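Local coordinates for protein diol-dehydratase (Roseburia inulinivorans, PDB 5I2G) that probably acts as a lyase of the B12-independent glycyl-radical enzyme family, dehydrating a diol by radical chemistry, at residues D20-K25 with A81-Q86; K131-L136 with A519-L524; T145-K150 with N472-S477; L245-V250 with S261-C266. All blocks are in the same frame, centred on the assembly; numbering follows the deposited sequence.

In the fold
Interaction 4 is the most buried of the four and joins two helices close in sequence, 238-253 and 262-279, through mostly aliphatic packing with one charged pair on its solvent side. Interactions 1 and 2 are partly buried: the first sets a helix end against a beta turn by an arginine laid over a tyrosine ring and by bridging waters, the second packs methyl groups between helix 133-140 and the end of helix 489-521. Interaction 3 lies at the surface and relies on charge and on the shaft of an arginine. Interactions 2 and 3 use successive helices, 133-140 and 143-150, with nearest atoms about 8 Å apart, whereas the centres of interactions 3 and 4 lie about 56 Å apart.

Interaction 1: D20-K25 with A81-Q86; sequences DHLYAK and APRGCQ
R83 reaches from the type II turn A81-G84 to the end of helix 14-22, and in one of two modelled conformers its side chain touches carbonyl, ring and waters in turn. CB leads toward the helix end. CG and then CD pass the carbonyl of L22, with CD 3.4 Å from L22 O, and CD also makes a CH-pi contact over the face of Y23, 3.8 Å from the ring centroid. A bend at chi3 (68°) lays the guanidinium along the same ring: the two planes are 20° apart, and Y23 CE2 lies over the guanidinium centre, 3.2 Å from R83 CZ. At the tip, NH1 donates to a water 2.7 Å away that in turn donates to L22 O, at the end of the helix; K25 O, in the loop after it, also lies near this water. NH2 makes a weak bond to a second water, which also meets Y23 OH.

P82 suits its place one residue earlier, since its fixed phi fits the turn and its ring offers a compact apolar surface. Its CB lies 4.0 Å from L22 CD2, while its CG approaches NE2 of H21 at 3.7 Å. D325 accepts from the backbone of R83 and Y341 makes a cation-pi contact with the guanidinium. In this conformer pi surfaces and water surround the cation, its charge probably favourable beside the L22 carbonyl at the helix end.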
loop_
_atom_site.group_PDB
_atom_site.type_symbol
_atom_site.label_atom_id
_atom_site.label_comp_id
_atom_site.label_asym_id
_atom_site.label_seq_id
_atom_site.Cartn_x
_atom_site.Cartn_y
_atom_site.Cartn_z
ATOM N N ASP A 20 -42.733 -14.183 14.035
ATOM C CA ASP A 20 -43.746 -13.897 13.023
ATOM C C ASP A 20 -43.535 -12.533 12.412
ATOM O O ASP A 20 -43.678 -12.359 11.200
ATOM C CB ASP A 20 -45.151 -13.997 13.614
ATOM C CG ASP A 20 -45.586 -15.441 13.825
ATOM O OD1 ASP A 20 -45.000 -16.330 13.169
ATOM O OD2 ASP A 20 -46.494 -15.683 14.649
ATOM N N HIS A 21 -43.186 -11.567 13.255
ATOM C CA HIS A 21 -42.935 -10.232 12.771
ATOM C C HIS A 21 -41.752 -10.193 11.776
ATOM O O HIS A 21 -41.794 -9.423 10.822
ATOM C CB HIS A 21 -42.689 -9.273 13.937
ATOM C CG HIS A 21 -42.393 -7.874 13.495
ATOM N ND1 HIS A 21 -43.368 -7.022 13.027
ATOM C CD2 HIS A 21 -41.223 -7.191 13.410
ATOM C CE1 HIS A 21 -42.817 -5.865 12.696
ATOM N NE2 HIS A 21 -41.519 -5.941 12.919
ATOM N N LEU A 22 -40.727 -11.031 11.963
ATOM C CA LEU A 22 -39.574 -11.022 11.036
ATOM C C LEU A 22 -39.998 -11.395 9.626
ATOM O O LEU A 22 -39.399 -10.942 8.635
ATOM C CB LEU A 22 -38.472 -11.989 11.470
ATOM C CG LEU A 22 -37.482 -11.689 12.596
ATOM C CD1 LEU A 22 -36.236 -12.583 12.458
ATOM C CD2 LEU A 22 -37.114 -10.213 12.674
ATOM N N TYR A 23 -41.037 -12.221 9.546
ATOM C CA TYR A 23 -41.428 -12.850 8.292
ATOM C C TYR A 23 -42.732 -12.310 7.716
ATOM O O TYR A 23 -43.247 -12.853 6.749
ATOM C CB TYR A 23 -41.530 -14.369 8.493
ATOM C CG TYR A 23 -40.182 -15.026 8.558
ATOM C CD1 TYR A 23 -39.509 -15.166 9.771
ATOM C CD2 TYR A 23 -39.553 -15.475 7.397
ATOM C CE1 TYR A 23 -38.244 -15.758 9.835
ATOM C CE2 TYR A 23 -38.280 -16.063 7.447
ATOM C CZ TYR A 23 -37.632 -16.199 8.669
ATOM O OH TYR A 23 -36.383 -16.784 8.722
ATOM N N ALA A 24 -43.262 -11.242 8.301
ATOM C CA ALA A 24 -44.534 -10.696 7.835
ATOM C C ALA A 24 -44.432 -10.183 6.396
ATOM O O ALA A 24 -45.385 -10.312 5.619
ATOM C CB ALA A 24 -45.011 -9.593 8.758
ATOM N N LYS A 25 -43.276 -9.615 6.048
ATOM C CA LYS A 25 -43.028 -9.099 4.695
ATOM C C LYS A 25 -41.772 -9.681 4.081
ATOM O O LYS A 25 -40.895 -10.192 4.778
ATOM C CB LYS A 25 -42.905 -7.578 4.695
ATOM C CG LYS A 25 -44.200 -6.846 4.954
ATOM C CD LYS A 25 -44.037 -5.350 4.701
ATOM C CE LYS A 25 -45.347 -4.583 4.889
ATOM N NZ LYS A 25 -45.190 -3.140 4.526
ATOM N N ALA A 81 -36.819 -2.611 7.463
ATOM C CA ALA A 81 -37.523 -3.851 7.139
ATOM C C ALA A 81 -36.848 -5.066 7.774
ATOM O O ALA A 81 -35.647 -5.295 7.582
ATOM C CB ALA A 81 -37.619 -4.032 5.631
ATOM N N PRO A 82 -37.623 -5.864 8.523
ATOM C CA PRO A 82 -37.082 -7.125 9.049
ATOM C C PRO A 82 -36.481 -7.998 7.928
ATOM O O PRO A 82 -37.066 -8.077 6.847
ATOM C CB PRO A 82 -38.307 -7.790 9.696
ATOM C CG PRO A 82 -39.212 -6.617 10.075
ATOM C CD PRO A 82 -39.024 -5.635 8.926
ATOM N N ARG A 83 -35.311 -8.588 8.195
ATOM C CA ARG A 83 -34.593 -9.452 7.253
ATOM C C ARG A 83 -34.208 -8.727 5.959
ATOM O O ARG A 83 -33.990 -9.350 4.919
ATOM C CB ARG A 83 -35.410 -10.709 6.939
ATOM C CG ARG A 83 -35.686 -11.543 8.168
ATOM C CD ARG A 83 -36.595 -12.723 7.879
ATOM N NE ARG A 83 -35.925 -13.705 7.040
ATOM C CZ ARG A 83 -36.337 -14.064 5.827
ATOM N NH1 ARG A 83 -37.447 -13.536 5.306
ATOM N NH2 ARG A 83 -35.647 -14.972 5.147
ATOM N N GLY A 84 -34.100 -7.409 6.033
ATOM C CA GLY A 84 -33.627 -6.644 4.898
ATOM C C GLY A 84 -32.109 -6.626 4.867
ATOM O O GLY A 84 -31.438 -7.238 5.696
ATOM N N CYS A 85 -31.553 -5.918 3.901
ATOM C CA CYS A 85 -30.119 -5.709 3.887
ATOM C C CYS A 85 -29.835 -4.295 3.467
ATOM O O CYS A 85 -30.645 -3.671 2.787
ATOM C CB CYS A 85 -29.435 -6.687 2.944
ATOM S SG CYS A 85 -29.956 -6.461 1.243
ATOM N N GLN A 86 -28.682 -3.787 3.873
ATOM C CA GLN A 86 -28.131 -2.603 3.246
ATOM C C GLN A 86 -27.314 -3.042 2.031
ATOM O O GLN A 86 -27.287 -4.219 1.711
ATOM C CB GLN A 86 -27.271 -1.828 4.234
ATOM C CG GLN A 86 -28.029 -1.287 5.430
ATOM C CD GLN A 86 -28.963 -0.144 5.075
ATOM O OE1 GLN A 86 -28.835 0.499 4.016
ATOM N NE2 GLN A 86 -29.909 0.125 5.966
HETATM O O HOH W 1 -38.976 -11.352 5.932
HETATM O O HOH W 2 -34.759 -17.400 6.725
#

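Interaction 2: K131-L136 with A519-L524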
loop_
_atom_site.group_PDB
_atom_site.type_symbol
_atom_site.label_atom_id
_atom_site.label_comp_id
_atom_site.label_asym_id
_atom_site.label_seq_id
_atom_site.Cartn_x
_atom_site.Cartn_y
_atom_site.Cartn_z
ATOM N N LYS A 131 -13.673 2.648 -8.012
ATOM C CA LYS A 131 -13.185 2.711 -6.624
ATOM C C LYS A 131 -13.362 1.402 -5.834
ATOM O O LYS A 131 -12.923 1.289 -4.687
ATOM C CB LYS A 131 -13.895 3.845 -5.872
ATOM C CG LYS A 131 -13.639 5.227 -6.454
ATOM C CD LYS A 131 -14.181 6.313 -5.548
ATOM C CE LYS A 131 -13.894 7.696 -6.121
ATOM N NZ LYS A 131 -14.536 7.932 -7.447
ATOM N N THR A 132 -14.015 0.419 -6.442
ATOM C CA THR A 132 -14.397 -0.785 -5.717
ATOM C C THR A 132 -13.243 -1.763 -5.571
ATOM O O THR A 132 -12.330 -1.773 -6.392
ATOM C CB THR A 132 -15.543 -1.519 -6.427
ATOM O OG1 THR A 132 -15.059 -2.034 -7.670
ATOM C CG2 THR A 132 -16.727 -0.596 -6.683
ATOM N N THR A 133 -13.313 -2.626 -4.559
ATOM C CA THR A 133 -12.330 -3.691 -4.429
ATOM C C THR A 133 -12.411 -4.679 -5.598
ATOM O O THR A 133 -11.371 -5.170 -6.069
ATOM C CB THR A 133 -12.477 -4.458 -3.106
ATOM O OG1 THR A 133 -13.815 -4.983 -2.995
ATOM C CG2 THR A 133 -12.186 -3.548 -1.938
ATOM N N SER A 134 -13.625 -4.960 -6.079
ATOM C CA SER A 134 -13.784 -5.924 -7.179
ATOM C C SER A 134 -13.002 -5.481 -8.432
ATOM O O SER A 134 -12.322 -6.288 -9.065
ATOM C CB SER A 134 -15.274 -6.153 -7.516
ATOM O OG SER A 134 -15.931 -4.967 -7.948
ATOM N N GLU A 135 -13.065 -4.199 -8.762
ATOM C CA GLU A 135 -12.328 -3.687 -9.918
ATOM C C GLU A 135 -10.797 -3.797 -9.760
ATOM O O GLU A 135 -10.111 -4.220 -10.684
ATOM C CB GLU A 135 -12.731 -2.229 -10.197
ATOM C CG GLU A 135 -14.164 -2.094 -10.687
ATOM C CD GLU A 135 -14.643 -0.655 -10.771
ATOM O OE1 GLU A 135 -14.370 -0.002 -11.799
ATOM O OE2 GLU A 135 -15.304 -0.181 -9.815
ATOM N N LEU A 136 -10.261 -3.405 -8.608
ATOM C CA LEU A 136 -8.831 -3.581 -8.357
ATOM C C LEU A 136 -8.462 -5.071 -8.374
ATOM O O LEU A 136 -7.423 -5.456 -8.896
ATOM C CB LEU A 136 -8.423 -2.938 -7.025
ATOM C CG LEU A 136 -6.926 -2.911 -6.659
ATOM C CD1 LEU A 136 -6.034 -2.229 -7.715
ATOM C CD2 LEU A 136 -6.756 -2.230 -5.317
ATOM N N ALA A 519 -6.665 -5.451 1.193
ATOM C CA ALA A 519 -5.576 -4.809 1.924
ATOM C C ALA A 519 -5.441 -3.352 1.523
ATOM O O ALA A 519 -5.196 -2.482 2.352
ATOM C CB ALA A 519 -4.273 -5.535 1.670
ATOM N N LYS A 520 -5.602 -3.084 0.234
ATOM C CA LYS A 520 -5.335 -1.756 -0.248
ATOM C C LYS A 520 -6.550 -0.846 -0.084
ATOM O O LYS A 520 -6.410 0.324 0.289
ATOM C CB LYS A 520 -4.862 -1.824 -1.699
ATOM C CG LYS A 520 -3.418 -2.361 -1.817
ATOM C CD LYS A 520 -3.007 -2.635 -3.256
ATOM C CE LYS A 520 -1.503 -2.926 -3.400
ATOM N NZ LYS A 520 -0.724 -1.664 -3.537
ATOM N N LEU A 521 -7.744 -1.376 -0.322
ATOM C CA LEU A 521 -8.896 -0.493 -0.411
ATOM C C LEU A 521 -9.878 -0.668 0.762
ATOM O O LEU A 521 -10.750 0.159 0.959
ATOM C CB LEU A 521 -9.610 -0.710 -1.746
ATOM C CG LEU A 521 -8.880 -0.371 -3.061
ATOM C CD1 LEU A 521 -9.799 -0.622 -4.249
ATOM C CD2 LEU A 521 -8.421 1.064 -3.083
ATOM N N ALA A 522 -9.741 -1.734 1.545
ATOM C CA ALA A 522 -10.745 -1.994 2.562
ATOM C C ALA A 522 -10.189 -2.522 3.895
ATOM O O ALA A 522 -10.627 -3.570 4.369
ATOM C CB ALA A 522 -11.776 -2.948 1.999
ATOM N N PRO A 523 -9.219 -1.800 4.504
ATOM C CA PRO A 523 -8.822 -2.185 5.863
ATOM C C PRO A 523 -9.950 -1.859 6.836
ATOM O O PRO A 523 -10.628 -0.847 6.653
ATOM C CB PRO A 523 -7.580 -1.319 6.133
ATOM C CG PRO A 523 -7.789 -0.107 5.298
ATOM C CD PRO A 523 -8.485 -0.602 4.041
ATOM N N LEU A 524 -10.168 -2.707 7.839
ATOM C CA LEU A 524 -11.319 -2.539 8.730
ATOM C C LEU A 524 -10.866 -2.235 10.148
ATOM O O LEU A 524 -10.481 -3.140 10.889
ATOM C CB LEU A 524 -12.209 -3.785 8.715
ATOM C CG LEU A 524 -12.737 -4.232 7.351
ATOM C CD1 LEU A 524 -13.603 -5.482 7.506
ATOM C CD2 LEU A 524 -13.542 -3.125 6.669
#
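L521, near the end of helix 489-521, pushes its branched tip against the first turn of helix 133-140. With CG anti to the carbonyl carbon (chi1 -64°) and chi2 extended, the side chain runs outward and brings CD1 to 3.5 Å from T132 O and 3.6 Å from L136 CD2. L136 answers from one turn along: its CG is anti to the backbone N (chi1 -174°), and the two leucine side chains cross obliquely, L136 CD2 touching both CG and CD1 of L521. L136 CD2 also reaches K520 CB at 4.1 Å, so the aliphatic root of the lysine joins the contact while its amine leads away. Leucine suits both places, because its forked end can fill the space beside a neighbouring fork.

T133 contributes a methyl rather than its hydroxyl. Its CG2 lies 3.8 Å from L521 CB, the two side chains sliding past each other in opposite directions, and 4.0 Å from the small CB of A522, where the chain leaves the helix.

Behind this surface, T132 is the N-cap of helix 133-140: its OG1 accepts from E135 N at 3.1 Å with an N-H...O angle of 161°. The same hydroxyl donates to E135 OE2, using the anti lone pair of that oxygen, which also receives the backbone N-H of G130. L136 further packs on Q47 of the second subunit, placing the contact beside the dimer interface. Methyl groups thus join the two segments, while the polar bonds of T132 and E135 secure the helix start locally.

Interaction 3: T145-K150 with N472-S477; sequences TLRAMK and NGEIAS
The charged part of this contact is the salt bridge between K150, at the end of helix 143-150, and E474, in the short strand 474-475. K150 NZ lies 3.1 Å from E474 OE2 and 3.5 Å from E474 OE1, nearer to one oxygen, and the two side chains cross at about a right angle. Both chains set out with CG anti to the backbone N (chi1 172° for K150), and the lysine bends at chi4 to bring its amine to the carboxylate. Long, flexible chains suit a bridge between elements set well apart at the surface. OE2 is shared: H151 also donates to it through NE2, so two groups hold the same oxygen.

The second kind is packing by the shaft and flat end of R147. Its CD lies 3.4 Å from I475 O, while the A476 carbonyl carbon lies over one face of the guanidinium. NH1 comes within 4.0 Å of I475 CG2, and Y502 of helix 489-521 also packs on this side chain. A serine in place of R147 would probably leave I475, A476 and Y502 without the long chain beside them.

Because its NE, 6.1 Å from E474 OE2, is not in contact with that carboxylate, the arginine serves here by length and flatness. What results is a polar surface attachment of the 470-475 hairpin, in which a shared carboxylate oxygen supplies the electrostatic hold.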
loop_
_atom_site.group_PDB
_atom_site.type_symbol
_atom_site.label_atom_id
_atom_site.label_comp_id
_atom_site.label_asym_id
_atom_site.label_seq_id
_atom_site.Cartn_x
_atom_site.Cartn_y
_atom_site.Cartn_z
ATOM N N THR A 145 -6.047 -16.763 -15.299
ATOM C CA THR A 145 -6.982 -16.846 -14.181
ATOM C C THR A 145 -8.395 -16.467 -14.605
ATOM O O THR A 145 -9.352 -17.127 -14.239
ATOM C CB THR A 145 -6.528 -15.933 -13.034
ATOM O OG1 THR A 145 -5.207 -16.310 -12.656
ATOM C CG2 THR A 145 -7.442 -16.044 -11.837
ATOM N N LEU A 146 -8.523 -15.403 -15.389
ATOM C CA LEU A 146 -9.827 -15.002 -15.902
ATOM C C LEU A 146 -10.372 -16.020 -16.909
ATOM O O LEU A 146 -11.579 -16.204 -17.011
ATOM C CB LEU A 146 -9.744 -13.630 -16.551
ATOM C CG LEU A 146 -9.278 -12.500 -15.633
ATOM C CD1 LEU A 146 -9.119 -11.196 -16.418
ATOM C CD2 LEU A 146 -10.258 -12.317 -14.483
ATOM N N ARG A 147 -9.483 -16.659 -17.663
ATOM C CA ARG A 147 -9.899 -17.727 -18.564
ATOM C C ARG A 147 -10.460 -18.905 -17.752
ATOM O O ARG A 147 -11.551 -19.400 -18.030
ATOM C CB ARG A 147 -8.739 -18.197 -19.449
ATOM C CG ARG A 147 -9.126 -19.368 -20.336
ATOM C CD ARG A 147 -8.007 -19.768 -21.269
ATOM N NE ARG A 147 -6.851 -20.245 -20.523
ATOM C CZ ARG A 147 -5.673 -20.544 -21.064
ATOM N NH1 ARG A 147 -5.478 -20.407 -22.370
ATOM N NH2 ARG A 147 -4.682 -20.972 -20.293
ATOM N N ALA A 148 -9.719 -19.317 -16.729
ATOM C CA ALA A 148 -10.119 -20.426 -15.850
ATOM C C ALA A 148 -11.472 -20.183 -15.177
ATOM O O ALA A 148 -12.295 -21.100 -15.086
ATOM C CB ALA A 148 -9.043 -20.673 -14.803
ATOM N N MET A 149 -11.711 -18.952 -14.728
ATOM C CA MET A 149 -12.989 -18.594 -14.102
ATOM C C MET A 149 -14.133 -18.568 -15.103
ATOM O O MET A 149 -15.279 -18.870 -14.747
ATOM C CB MET A 149 -12.902 -17.235 -13.400
ATOM C CG MET A 149 -11.956 -17.235 -12.207
ATOM S SD MET A 149 -11.590 -15.604 -11.506
ATOM C CE MET A 149 -12.333 -14.536 -12.719
ATOM N N LYS A 150 -13.831 -18.192 -16.343
ATOM C CA LYS A 150 -14.843 -18.174 -17.405
ATOM C C LYS A 150 -15.319 -19.593 -17.729
ATOM O O LYS A 150 -16.495 -19.822 -17.988
ATOM C CB LYS A 150 -14.290 -17.493 -18.660
ATOM C CG LYS A 150 -15.173 -17.581 -19.902
ATOM C CD LYS A 150 -14.809 -16.483 -20.906
ATOM C CE LYS A 150 -15.228 -16.824 -22.334
ATOM N NZ LYS A 150 -14.368 -17.883 -22.945
ATOM N N ASN A 472 -15.651 -25.986 -24.761
ATOM C CA ASN A 472 -16.473 -25.113 -25.584
ATOM C C ASN A 472 -15.740 -24.665 -26.856
ATOM O O ASN A 472 -15.836 -23.503 -27.261
ATOM C CB ASN A 472 -16.916 -23.895 -24.768
ATOM C CG ASN A 472 -18.234 -23.321 -25.242
ATOM O OD1 ASN A 472 -18.904 -23.897 -26.104
ATOM N ND2 ASN A 472 -18.619 -22.180 -24.679
ATOM N N GLY A 473 -14.993 -25.586 -27.463
ATOM C CA GLY A 473 -14.270 -25.309 -28.695
ATOM C C GLY A 473 -12.998 -24.497 -28.524
ATOM O O GLY A 473 -12.117 -24.519 -29.384
ATOM N N GLU A 474 -12.899 -23.787 -27.408
ATOM C CA GLU A 474 -11.761 -22.924 -27.118
ATOM C C GLU A 474 -10.773 -23.619 -26.165
ATOM O O GLU A 474 -11.171 -24.476 -25.384
ATOM C CB GLU A 474 -12.282 -21.603 -26.534
ATOM C CG GLU A 474 -11.272 -20.727 -25.818
ATOM C CD GLU A 474 -11.931 -19.554 -25.099
ATOM O OE1 GLU A 474 -12.534 -18.692 -25.780
ATOM O OE2 GLU A 474 -11.856 -19.500 -23.850
ATOM N N ILE A 475 -9.488 -23.278 -26.260
ATOM C CA ILE A 475 -8.489 -23.713 -25.275
ATOM C C ILE A 475 -8.800 -23.116 -23.896
ATOM O O ILE A 475 -9.003 -21.911 -23.755
ATOM C CB ILE A 475 -7.059 -23.308 -25.684
ATOM C CG1 ILE A 475 -6.656 -24.015 -26.977
ATOM C CG2 ILE A 475 -6.073 -23.636 -24.575
ATOM C CD1 ILE A 475 -5.173 -24.029 -27.228
ATOM N N ALA A 476 -8.844 -23.963 -22.879
ATOM C CA ALA A 476 -9.352 -23.544 -21.578
ATOM C C ALA A 476 -8.424 -23.915 -20.425
ATOM O O ALA A 476 -8.632 -23.480 -19.290
ATOM C CB ALA A 476 -10.728 -24.146 -21.349
ATOM N N SER A 477 -7.407 -24.718 -20.725
ATOM C CA SER A 477 -6.512 -25.265 -19.715
ATOM C C SER A 477 -5.243 -25.777 -20.401
ATOM O O SER A 477 -5.107 -25.643 -21.610
ATOM C CB SER A 477 -7.218 -26.383 -18.940
ATOM O OG SER A 477 -6.390 -26.923 -17.936
#

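Interaction 4: L245-V250 with S261-C266; sequences LTIARV and SFQEAC
V250 packs against the first turn of helix 262-279, both methyls touching the E264 side chain: CG1 lies 4.0 Å from E264 CG and CG2 4.1 Å from the same atom. CG1, anti to the backbone N (chi1 165°), points at E264, while CG2 lies alongside and also approaches Q263 CG. Valine is short enough for the backbones to come near, with V250 CA 5.7 Å from E264 CA, yet its two methyls still fill the interface. A glycine here would probably open a gap beside the methylene of E264 and leave that glutamate less firmly placed.

Q263 extends across to T246: T246 CG2 lies 3.7 Å from Q263 OE1 and nearly as close to NE2. Methyl thus meets amide, while the oxygen gains its polar partner in the hydroxyl of Y311.

Toward solvent the contact loosens. Exposed R249 bends at chi3 and brings NH1 to 3.4 Å from E264 OE2, a long salt bridge met at the edge of the guanidinium, with the two planes 37° apart. N253 also bonds this oxygen, and E264 is thereby tied to the helix before it. Nearby, at the N-cap, S261 OG accepts from E264 N at 3.1 Å.

The short helical segments cross at -68°, their axes 10.4 Å apart. Helix 200-233 packs behind 238-253 through I247 and A248, and helix 309-325 touches F262, Q263 and C266 of the second helix.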
loop_
_atom_site.group_PDB
_atom_site.type_symbol
_atom_site.label_atom_id
_atom_site.label_comp_id
_atom_site.label_asym_id
_atom_site.label_seq_id
_atom_site.Cartn_x
_atom_site.Cartn_y
_atom_site.Cartn_z
ATOM N N LEU A 245 -37.362 0.877 29.452
ATOM C CA LEU A 245 -36.514 1.611 30.390
ATOM C C LEU A 245 -35.246 0.822 30.700
ATOM O O LEU A 245 -34.168 1.395 30.800
ATOM C CB LEU A 245 -37.261 1.922 31.686
ATOM C CG LEU A 245 -38.357 2.975 31.525
ATOM C CD1 LEU A 245 -39.135 3.166 32.824
ATOM C CD2 LEU A 245 -37.702 4.268 31.084
ATOM N N THR A 246 -35.379 -0.493 30.849
ATOM C CA THR A 246 -34.218 -1.346 31.074
ATOM C C THR A 246 -33.270 -1.327 29.872
ATOM O O THR A 246 -32.062 -1.140 30.028
ATOM C CB THR A 246 -34.651 -2.775 31.380
ATOM O OG1 THR A 246 -35.216 -2.793 32.685
ATOM C CG2 THR A 246 -33.482 -3.740 31.333
ATOM N N ILE A 247 -33.838 -1.492 28.681
ATOM C CA ILE A 247 -33.092 -1.381 27.446
ATOM C C ILE A 247 -32.330 -0.049 27.395
ATOM O O ILE A 247 -31.163 -0.009 26.992
ATOM C CB ILE A 247 -34.013 -1.514 26.227
ATOM C CG1 ILE A 247 -34.570 -2.937 26.136
ATOM C CG2 ILE A 247 -33.251 -1.234 24.942
ATOM C CD1 ILE A 247 -35.706 -3.062 25.130
ATOM N N ALA A 248 -32.975 1.026 27.841
ATOM C CA ALA A 248 -32.365 2.347 27.799
ATOM C C ALA A 248 -31.126 2.391 28.691
ATOM O O ALA A 248 -30.070 2.841 28.257
ATOM C CB ALA A 248 -33.364 3.418 28.214
ATOM N N ARG A 249 -31.248 1.900 29.923
ATOM C CA ARG A 249 -30.108 1.876 30.829
ATOM C C ARG A 249 -28.995 0.966 30.308
ATOM O O ARG A 249 -27.817 1.309 30.391
ATOM C CB ARG A 249 -30.531 1.430 32.234
ATOM C CG ARG A 249 -29.365 1.367 33.225
ATOM C CD ARG A 249 -29.774 0.805 34.587
ATOM N NE ARG A 249 -30.501 -0.466 34.478
ATOM C CZ ARG A 249 -29.951 -1.639 34.159
ATOM N NH1 ARG A 249 -28.649 -1.730 33.894
ATOM N NH2 ARG A 249 -30.714 -2.729 34.088
ATOM N N VAL A 250 -29.374 -0.189 29.768
ATOM C CA VAL A 250 -28.407 -1.178 29.307
ATOM C C VAL A 250 -27.531 -0.623 28.179
ATOM O O VAL A 250 -26.300 -0.781 28.190
ATOM C CB VAL A 250 -29.114 -2.459 28.835
ATOM C CG1 VAL A 250 -28.170 -3.349 28.025
ATOM C CG2 VAL A 250 -29.712 -3.206 30.033
ATOM N N SER A 261 -24.231 -7.408 33.942
ATOM C CA SER A 261 -25.358 -8.300 34.133
ATOM C C SER A 261 -25.425 -9.202 32.928
ATOM O O SER A 261 -24.646 -9.044 31.992
ATOM C CB SER A 261 -26.666 -7.528 34.289
ATOM O OG SER A 261 -27.006 -6.924 33.052
ATOM N N PHE A 262 -26.355 -10.144 32.940
ATOM C CA PHE A 262 -26.480 -11.039 31.815
ATOM C C PHE A 262 -27.077 -10.311 30.619
ATOM O O PHE A 262 -26.611 -10.475 29.493
ATOM C CB PHE A 262 -27.323 -12.256 32.169
ATOM C CG PHE A 262 -27.363 -13.279 31.081
ATOM C CD1 PHE A 262 -26.184 -13.858 30.621
ATOM C CD2 PHE A 262 -28.571 -13.652 30.502
ATOM C CE1 PHE A 262 -26.215 -14.796 29.618
ATOM C CE2 PHE A 262 -28.610 -14.595 29.500
ATOM C CZ PHE A 262 -27.425 -15.167 29.054
ATOM N N GLN A 263 -28.093 -9.494 30.862
ATOM C CA GLN A 263 -28.726 -8.778 29.771
ATOM C C GLN A 263 -27.724 -7.822 29.121
ATOM O O GLN A 263 -27.704 -7.687 27.894
ATOM C CB GLN A 263 -29.971 -8.018 30.239
ATOM C CG GLN A 263 -30.587 -7.187 29.114
ATOM C CD GLN A 263 -32.024 -6.779 29.370
ATOM O OE1 GLN A 263 -32.630 -7.180 30.364
ATOM N NE2 GLN A 263 -32.590 -5.998 28.447
ATOM N N GLU A 264 -26.884 -7.175 29.928
ATOM C CA GLU A 264 -25.852 -6.311 29.351
ATOM C C GLU A 264 -24.894 -7.108 28.462
ATOM O O GLU A 264 -24.537 -6.657 27.383
ATOM C CB GLU A 264 -25.077 -5.566 30.446
ATOM C CG GLU A 264 -25.881 -4.416 31.067
ATOM C CD GLU A 264 -25.073 -3.567 32.026
ATOM O OE1 GLU A 264 -23.846 -3.787 32.146
ATOM O OE2 GLU A 264 -25.665 -2.667 32.658
ATOM N N ALA A 265 -24.485 -8.289 28.897
ATOM C CA ALA A 265 -23.565 -9.081 28.090
ATOM C C ALA A 265 -24.250 -9.509 26.793
ATOM O O ALA A 265 -23.633 -9.466 25.717
ATOM C CB ALA A 265 -23.056 -10.303 28.873
ATOM N N CYS A 266 -25.525 -9.905 26.900
ATOM C CA CYS A 266 -26.338 -10.219 25.730
ATOM C C CYS A 266 -26.429 -9.048 24.755
ATOM O O CYS A 266 -26.245 -9.222 23.557
ATOM C CB CYS A 266 -27.739 -10.643 26.154
ATOM S SG CYS A 266 -27.808 -12.326 26.884
#